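Side-chain contacts in N-terminal acetyltransferase-like protein (Chaetomium thermophilum, PDB 5NNP), which probably serves as the helical-repeat auxiliary subunit of an N-terminal acetyltransferase complex: residues Asp117-Val120 against Leu121-Gln124; Ala539-Asp542 against Met543-Glu547. One frame throughout, in Å; residues are numbered along the deposited sequence.

Contact 1. Residues Asp117-Val120 against Leu121-Gln124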
loop_
_atom_site.group_PDB
_atom_site.type_symbol
_atom_site.label_atom_id
_atom_site.label_comp_id
_atom_site.label_asym_id
_atom_site.label_seq_id
_atom_site.Cartn_x
_atom_site.Cartn_y
_atom_site.Cartn_z
ATOM N N ASP A 117 -3.852 18.227 -20.039
ATOM C CA ASP A 117 -4.818 17.320 -19.450
ATOM C C ASP A 117 -4.773 15.954 -20.095
ATOM O O ASP A 117 -4.925 14.937 -19.416
ATOM C CB ASP A 117 -6.206 17.925 -19.536
ATOM C CG ASP A 117 -6.365 19.116 -18.603
ATOM O OD1 ASP A 117 -5.707 19.133 -17.542
ATOM O OD2 ASP A 117 -7.135 20.041 -18.927
ATOM N N LEU A 118 -4.517 15.932 -21.396
ATOM C CA LEU A 118 -4.353 14.682 -22.128
ATOM C C LEU A 118 -3.140 13.888 -21.639
ATOM O O LEU A 118 -3.194 12.675 -21.469
ATOM C CB LEU A 118 -4.213 14.970 -23.626
ATOM C CG LEU A 118 -3.740 13.815 -24.492
ATOM C CD1 LEU A 118 -4.834 12.767 -24.615
ATOM C CD2 LEU A 118 -3.312 14.329 -25.855
ATOM N N ALA A 119 -2.037 14.585 -21.434
ATOM C CA ALA A 119 -0.804 13.941 -21.024
ATOM C C ALA A 119 -1.012 13.236 -19.694
ATOM O O ALA A 119 -0.527 12.118 -19.480
ATOM C CB ALA A 119 0.325 14.967 -20.919
ATOM N N VAL A 120 -1.735 13.911 -18.804
ATOM C CA VAL A 120 -2.031 13.355 -17.494
ATOM C C VAL A 120 -2.851 12.081 -17.674
ATOM O O VAL A 120 -2.500 11.031 -17.158
ATOM C CB VAL A 120 -2.790 14.361 -16.593
ATOM C CG1 VAL A 120 -3.254 13.681 -15.347
ATOM C CG2 VAL A 120 -1.904 15.568 -16.258
ATOM N N LEU A 121 -3.931 12.181 -18.440
ATOM C CA LEU A 121 -4.796 11.038 -18.717
ATOM C C LEU A 121 -4.012 9.876 -19.319
ATOM O O LEU A 121 -4.220 8.711 -18.960
ATOM C CB LEU A 121 -5.944 11.450 -19.651
ATOM C CG LEU A 121 -7.047 12.355 -19.090
ATOM C CD1 LEU A 121 -7.827 12.986 -20.208
ATOM C CD2 LEU A 121 -7.993 11.567 -18.190
ATOM N N GLN A 122 -3.098 10.187 -20.228
ATOM C CA GLN A 122 -2.363 9.134 -20.910
ATOM C C GLN A 122 -1.464 8.333 -19.968
ATOM O O GLN A 122 -1.399 7.101 -20.068
ATOM C CB GLN A 122 -1.525 9.711 -22.041
ATOM C CG GLN A 122 -2.311 10.031 -23.283
ATOM C CD GLN A 122 -1.522 10.909 -24.242
ATOM O OE1 GLN A 122 -0.893 11.894 -23.834
ATOM N NE2 GLN A 122 -1.542 10.549 -25.521
ATOM N N ILE A 123 -0.755 9.019 -19.071
ATOM C CA ILE A 123 0.106 8.294 -18.146
ATOM C C ILE A 123 -0.770 7.557 -17.117
ATOM O O ILE A 123 -0.460 6.426 -16.729
ATOM C CB ILE A 123 1.141 9.209 -17.446
ATOM C CG1 ILE A 123 2.145 8.370 -16.646
ATOM C CG2 ILE A 123 0.466 10.210 -16.539
ATOM C CD1 ILE A 123 2.794 7.205 -17.431
ATOM N N GLN A 124 -1.880 8.175 -16.718
ATOM C CA GLN A 124 -2.831 7.509 -15.831
ATOM C C GLN A 124 -3.303 6.167 -16.389
ATOM O O GLN A 124 -3.592 5.258 -15.621
ATOM C CB GLN A 124 -4.055 8.372 -15.570
ATOM C CG GLN A 124 -5.105 7.649 -14.719
ATOM C CD GLN A 124 -4.700 7.550 -13.256
ATOM O OE1 GLN A 124 -3.902 8.352 -12.757
ATOM N NE2 GLN A 124 -5.224 6.562 -12.568
#

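Contact 2. Residues Ala539-Asp542 against Met543-Glu547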
loop_
_atom_site.group_PDB
_atom_site.type_symbol
_atom_site.label_atom_id
_atom_site.label_comp_id
_atom_site.label_asym_id
_atom_site.label_seq_id
_atom_site.Cartn_x
_atom_site.Cartn_y
_atom_site.Cartn_z
ATOM N N ALA A 539 10.578 8.539 -5.948
ATOM C CA ALA A 539 9.380 8.158 -5.210
ATOM C C ALA A 539 8.212 8.041 -6.169
ATOM O O ALA A 539 7.411 7.100 -6.072
ATOM C CB ALA A 539 9.059 9.155 -4.077
ATOM N N TYR A 540 8.118 8.995 -7.091
ATOM C CA TYR A 540 7.063 8.953 -8.093
ATOM C C TYR A 540 7.086 7.626 -8.877
ATOM O O TYR A 540 6.044 6.980 -9.054
ATOM C CB TYR A 540 7.170 10.129 -9.065
ATOM C CG TYR A 540 6.207 10.001 -10.220
ATOM C CD1 TYR A 540 4.881 10.385 -10.088
ATOM C CD2 TYR A 540 6.617 9.465 -11.438
ATOM C CE1 TYR A 540 3.999 10.259 -11.136
ATOM C CE2 TYR A 540 5.744 9.328 -12.487
ATOM C CZ TYR A 540 4.429 9.724 -12.338
ATOM O OH TYR A 540 3.542 9.580 -13.392
ATOM N N VAL A 541 8.268 7.222 -9.337
ATOM C CA VAL A 541 8.379 6.010 -10.123
ATOM C C VAL A 541 8.101 4.792 -9.247
ATOM O O VAL A 541 7.595 3.795 -9.740
ATOM C CB VAL A 541 9.761 5.861 -10.799
ATOM C CG1 VAL A 541 9.873 4.481 -11.436
ATOM C CG2 VAL A 541 9.965 6.928 -11.850
ATOM N N ASP A 542 8.424 4.877 -7.955
ATOM C CA ASP A 542 8.045 3.825 -7.001
ATOM C C ASP A 542 6.534 3.682 -6.903
ATOM O O ASP A 542 6.000 2.570 -6.849
ATOM C CB ASP A 542 8.594 4.103 -5.608
ATOM C CG ASP A 542 10.032 3.698 -5.459
ATOM O OD1 ASP A 542 10.482 2.838 -6.239
ATOM O OD2 ASP A 542 10.705 4.232 -4.548
ATOM N N MET A 543 5.852 4.817 -6.865
ATOM C CA MET A 543 4.412 4.821 -6.708
ATOM C C MET A 543 3.736 4.189 -7.916
ATOM O O MET A 543 2.929 3.268 -7.774
ATOM C CB MET A 543 3.912 6.243 -6.495
ATOM C CG MET A 543 2.421 6.299 -6.320
ATOM S SD MET A 543 1.686 7.725 -7.121
ATOM C CE MET A 543 2.147 7.413 -8.797
ATOM N N VAL A 544 4.092 4.688 -9.099
ATOM C CA VAL A 544 3.625 4.155 -10.366
ATOM C C VAL A 544 3.770 2.624 -10.458
ATOM O O VAL A 544 2.842 1.919 -10.857
ATOM C CB VAL A 544 4.394 4.795 -11.548
ATOM C CG1 VAL A 544 4.105 4.025 -12.844
ATOM C CG2 VAL A 544 4.026 6.286 -11.685
ATOM N N ARG A 545 4.938 2.117 -10.088
ATOM C CA ARG A 545 5.182 0.690 -10.178
ATOM C C ARG A 545 4.349 -0.085 -9.156
ATOM O O ARG A 545 3.846 -1.161 -9.470
ATOM C CB ARG A 545 6.676 0.395 -10.022
ATOM C CG ARG A 545 7.475 0.826 -11.260
ATOM C CD ARG A 545 8.984 0.741 -11.065
ATOM N NE ARG A 545 9.681 0.930 -12.330
ATOM C CZ ARG A 545 11.000 0.964 -12.462
ATOM N NH1 ARG A 545 11.770 0.827 -11.385
ATOM N NH2 ARG A 545 11.539 1.135 -13.670
ATOM N N TRP A 546 4.181 0.465 -7.955
ATOM C CA TRP A 546 3.277 -0.129 -6.978
ATOM C C TRP A 546 1.840 -0.132 -7.489
ATOM O O TRP A 546 1.140 -1.135 -7.394
ATOM C CB TRP A 546 3.347 0.606 -5.646
ATOM C CG TRP A 546 2.142 0.368 -4.807
ATOM C CD1 TRP A 546 1.707 -0.829 -4.304
ATOM C CD2 TRP A 546 1.209 1.353 -4.360
ATOM N NE1 TRP A 546 0.555 -0.646 -3.579
ATOM C CE2 TRP A 546 0.227 0.686 -3.603
ATOM C CE3 TRP A 546 1.108 2.733 -4.525
ATOM C CZ2 TRP A 546 -0.845 1.357 -3.020
ATOM C CZ3 TRP A 546 0.042 3.398 -3.939
ATOM C CH2 TRP A 546 -0.919 2.710 -3.199
ATOM N N GLU A 547 1.415 0.992 -8.042
ATOM C CA GLU A 547 0.082 1.133 -8.609
ATOM C C GLU A 547 -0.198 0.124 -9.753
ATOM O O GLU A 547 -1.329 -0.354 -9.928
ATOM C CB GLU A 547 -0.089 2.580 -9.092
ATOM C CG GLU A 547 -1.510 3.095 -9.161
ATOM C CD GLU A 547 -2.171 3.260 -7.791
ATOM O OE1 GLU A 547 -1.995 4.313 -7.126
ATOM O OE2 GLU A 547 -2.890 2.322 -7.389
#

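Contact 1. Residues Asp117-Val120 against Leu121-Gln124
Residues 117-120 and 121-124 are successive turns of helix 112-124, joined by four backbone hydrogen bonds from residue i+4 back to residue i. Q122 N to L118 O is the shortest at 2.8 Å, and L121 N to D117 O the straightest, with an N-H...O angle of 169°. Outside the backbone, the side chains of L118 and Q122 cross obliquely. With its CG anti to the backbone N (chi1 167°), L118 leans along the helix toward the next turn, bringing its CG to 3.5 Å from Q122 OE1, while its CD1 lies 3.8 Å from Q122 CD. The segments fall in a tetratricopeptide-repeat region, and the helix lies between two neighbours: L121 touches F94, I98 and Y101 of helix 94-107, whereas L118 and A119 meet S134 on helix 128-141. The amide oxygen of Q122, buried, is satisfied by a hydrogen bond with S134 OG. A leucine in place of Q122 would probably leave the S134 hydroxyl without this interhelical partner. On another side of the helix V120 packs against F525 and H528, and the amide of Q124 bonds to H528 NE2 through OE1 and to Q521 O through NE2.

Contact 2. Residues Ala539-Asp542 against Met543-Glu547
The ring of Y540 receives V544 over one face, an i to i+4 contact on helix 537-547, part of the helical-repeat architecture of the NatA auxiliary-subunit family. V544 CG2 sits 3.8 Å from the ring centroid and 25° off the ring normal, a CH-pi contact displaced toward the hydroxyl end, where it comes within 3.5 Å of Y540 CZ. A chi1 of 172° swings the tyrosine ring to the far side from its own amide nitrogen and lays it along the helix toward the following turn. M543 approaches the same ring obliquely: its chain bends at chi2 and chi3 and returns CE to 4.1 Å from Y540 CE1. Beyond the ring, Y540 OH is hydrogen-bonded to H528 ND1, a bond that ties down the far end of the side chain.

A second i to i+4 pair, V541 and R545, is arranged differently, the two side chains running side by side and pointing the same way. R545 is extended from CG to NE, and its guanidinium carries on to a salt bridge with E200. D542, exposed, makes weak hydrogen bonds to a glycerol, probably from the crystallisation liquor, while A539, D542, M543 and W546 all pack on the chain of another protein. Four i+4 backbone bonds connect the turns, V544 N to Y540 O being almost straight at 176°. Against the arginine, the valine offers one methyl: V541 CG1 lies over one guanidinium face, toward its rim, 3.7 Å from R545 NE.

How the contacts relate
Each contact joins consecutive turns of a single helix, 112-124 in one case and 537-547 in the other, yet they differ in setting and chemistry. Contact 1, about 22 Å from the centre of the chain, is almost wholly buried among helices of the same chain, and its buried polar side chains are the amides of Q122 and Q124. Contact 2, about 11 Å from that centre, is mixed: an aromatic and aliphatic group is buried, D542 and R545 are exposed, and one side meets another protein. Their centres are about 16 Å apart, and the helices touch where I123 CG1 lies 3.7 Å from Y540 OH. H528, a partner of both, bridges them, while R126 binds the carbonyl oxygens of I123 and V544.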